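PDB 5XHA: extracellular invertase from Aspergillus kawachii, which probably hydrolyses sucrose and related fructosides, releasing fructose, as a secreted glycoside hydrolase of family 32. Local coordinates for residues G522-F527 with V553-R558. Numbering follows the deposited sequence.
Sequences GKLRLF and VYANGR. With FRU (beta-D-fructofuranose), chain E.
Arg558 reaches from the turn after strand 550-555 to the backbone of residues 525-527, which follow strand 520-523. At its root CG sits between the backbone N and the carbonyl carbon (chi1 67°), and from there to NE the chain runs extended, carrying the guanidinium to residues 525-527. CB, CG and CD form the stem, without close contact to residues 522-527; the side chain also lies on Leu379, Ile381 and Thr413 of strands 366-385 and 408-418. NE passes 4.0 Å from CD1 of Leu524, whose side chain crosses that of the arginine at about a right angle. Asn556 CB lies over one guanidinium face, toward the rim, and Phe527 CE2 over the opposite face, 3.7 Å from Arg558 NH2, with ring and guanidinium planes 47° apart. At the tip, Arg558 NH2 gives a weak, strongly bent hydrogen bond to Arg525 O (122°), near the guanidinium plane; its 2.5 Å length is doubtful. The stronger polar partner is Glu538, which forms a salt bridge with NH1; its carboxylate also accepts from Phe527 N, helping tie both segments to strand 534-547. Beside this, CD2 of Leu524 packs 3.8 Å from CB of Ala555. In the turn itself, Gly557 N donates to O6 of a bound fructose at 2.9 Å. The arrangement joins the crossover between the two sheets of the C-terminal family 32 beta-sandwich to the turn of the 550-555/559-564 hairpin.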
loop_
_atom_site.group_PDB
_atom_site.type_symbol
_atom_site.label_atom_id
_atom_site.label_comp_id
_atom_site.label_asym_id
_atom_site.label_seq_id
_atom_site.Cartn_x
_atom_site.Cartn_y
_atom_site.Cartn_z
ATOM N N GLY A 522 32.693 -1.078 27.811
ATOM C CA GLY A 522 31.733 -2.167 27.929
ATOM C C GLY A 522 31.865 -2.901 29.257
ATOM O O GLY A 522 32.961 -3.039 29.785
ATOM N N LYS A 523 30.742 -3.354 29.803
ATOM C CA LYS A 523 30.744 -4.128 31.040
ATOM C C LYS A 523 31.233 -5.537 30.791
ATOM O O LYS A 523 30.837 -6.177 29.819
ATOM C CB LYS A 523 29.340 -4.200 31.645
ATOM C CG LYS A 523 28.767 -2.847 32.037
ATOM C CD LYS A 523 29.443 -2.268 33.278
ATOM C CE LYS A 523 29.008 -2.982 34.548
ATOM N NZ LYS A 523 29.256 -2.096 35.721
ATOM N N LEU A 524 32.108 -6.014 31.673
ATOM C CA LEU A 524 32.543 -7.402 31.661
ATOM C C LEU A 524 32.830 -7.859 33.098
ATOM O O LEU A 524 33.681 -7.270 33.769
ATOM C CB LEU A 524 33.796 -7.570 30.808
ATOM C CG LEU A 524 34.377 -8.987 30.823
ATOM C CD1 LEU A 524 33.480 -9.956 30.076
ATOM C CD2 LEU A 524 35.773 -9.003 30.246
ATOM N N ARG A 525 32.113 -8.892 33.548
ATOM C CA ARG A 525 32.335 -9.502 34.864
ATOM C C ARG A 525 33.314 -10.637 34.724
ATOM O O ARG A 525 33.125 -11.519 33.894
ATOM C CB ARG A 525 31.031 -10.042 35.461
ATOM C CG ARG A 525 31.216 -10.869 36.749
ATOM C CD ARG A 525 29.975 -10.827 37.632
ATOM N NE ARG A 525 29.780 -9.494 38.190
ATOM C CZ ARG A 525 28.684 -9.087 38.829
ATOM N NH1 ARG A 525 27.654 -9.901 39.026
ATOM N NH2 ARG A 525 28.622 -7.848 39.284
ATOM N N LEU A 526 34.375 -10.601 35.523
ATOM C CA LEU A 526 35.260 -11.757 35.682
ATOM C C LEU A 526 34.809 -12.477 36.956
ATOM O O LEU A 526 34.851 -11.905 38.058
ATOM C CB LEU A 526 36.716 -11.309 35.791
ATOM C CG LEU A 526 37.245 -10.598 34.547
ATOM C CD1 LEU A 526 38.549 -9.888 34.861
ATOM C CD2 LEU A 526 37.397 -11.594 33.399
ATOM N N PHE A 527 34.341 -13.709 36.807
ATOM C CA PHE A 527 33.752 -14.427 37.942
ATOM C C PHE A 527 34.823 -15.011 38.859
ATOM O O PHE A 527 36.018 -15.016 38.527
ATOM C CB PHE A 527 32.830 -15.534 37.447
ATOM C CG PHE A 527 31.649 -15.026 36.673
ATOM C CD1 PHE A 527 30.516 -14.545 37.337
ATOM C CD2 PHE A 527 31.668 -15.014 35.280
ATOM C CE1 PHE A 527 29.426 -14.061 36.624
ATOM C CE2 PHE A 527 30.584 -14.532 34.565
ATOM C CZ PHE A 527 29.463 -14.066 35.233
ATOM N N VAL A 553 37.902 -5.179 20.201
ATOM C CA VAL A 553 38.365 -5.795 21.429
ATOM C C VAL A 553 37.422 -6.934 21.823
ATOM O O VAL A 553 36.259 -6.697 22.111
ATOM C CB VAL A 553 38.408 -4.772 22.587
ATOM C CG1 VAL A 553 39.025 -5.410 23.820
ATOM C CG2 VAL A 553 39.207 -3.543 22.177
ATOM N N TYR A 554 37.944 -8.155 21.814
ATOM C CA TYR A 554 37.247 -9.346 22.262
ATOM C C TYR A 554 37.778 -9.808 23.618
ATOM O O TYR A 554 38.981 -9.655 23.906
ATOM C CB TYR A 554 37.457 -10.472 21.249
ATOM C CG TYR A 554 36.856 -10.208 19.876
ATOM C CD1 TYR A 554 37.522 -9.429 18.938
ATOM C CD2 TYR A 554 35.624 -10.739 19.529
ATOM C CE1 TYR A 554 36.984 -9.189 17.687
ATOM C CE2 TYR A 554 35.064 -10.508 18.274
ATOM C CZ TYR A 554 35.744 -9.733 17.351
ATOM O OH TYR A 554 35.189 -9.506 16.109
ATOM N N ALA A 555 36.899 -10.391 24.435
ATOM C CA ALA A 555 37.315 -10.984 25.724
ATOM C C ALA A 555 36.471 -12.180 26.112
ATOM O O ALA A 555 35.235 -12.117 26.059
ATOM C CB ALA A 555 37.280 -9.947 26.834
ATOM N N ASN A 556 37.148 -13.284 26.460
ATOM C CA ASN A 556 36.543 -14.409 27.176
ATOM C C ASN A 556 35.429 -15.111 26.384
ATOM O O ASN A 556 34.539 -15.742 26.968
ATOM C CB ASN A 556 36.014 -13.953 28.564
ATOM C CG ASN A 556 37.128 -13.636 29.568
ATOM O OD1 ASN A 556 37.175 -14.188 30.680
ATOM N ND2 ASN A 556 37.994 -12.724 29.204
ATOM N N GLY A 557 35.481 -15.011 25.057
ATOM C CA GLY A 557 34.486 -15.622 24.176
ATOM C C GLY A 557 33.078 -15.073 24.309
ATOM O O GLY A 557 32.140 -15.663 23.787
ATOM N N ARG A 558 32.914 -13.951 24.997
ATOM C CA ARG A 558 31.580 -13.466 25.291
ATOM C C ARG A 558 31.476 -11.949 25.304
ATOM O O ARG A 558 30.496 -11.412 25.774
ATOM C CB ARG A 558 31.118 -14.033 26.638
ATOM C CG ARG A 558 31.885 -13.521 27.847
ATOM C CD ARG A 558 31.457 -14.262 29.102
ATOM N NE ARG A 558 31.956 -13.602 30.308
ATOM C CZ ARG A 558 32.872 -14.090 31.142
ATOM N NH1 ARG A 558 33.430 -15.277 30.940
ATOM N NH2 ARG A 558 33.232 -13.381 32.197
HETATM C C1 FRU E . 41.285 -16.472 21.360
HETATM C C2 FRU E . 39.829 -16.560 20.871
HETATM C C3 FRU E . 39.528 -15.816 19.554
HETATM C C4 FRU E . 38.151 -15.232 19.826
HETATM C C5 FRU E . 38.285 -14.846 21.294
HETATM C C6 FRU E . 36.936 -14.730 22.011
HETATM O O1 FRU E . 42.176 -17.323 20.625
HETATM O O2 FRU E . 39.384 -17.930 20.760
HETATM O O3 FRU E . 39.504 -16.658 18.388
HETATM O O4 FRU E . 37.762 -14.145 18.968
HETATM O O5 FRU E . 39.081 -15.881 21.884
HETATM O O6 FRU E . 36.948 -13.655 22.985
#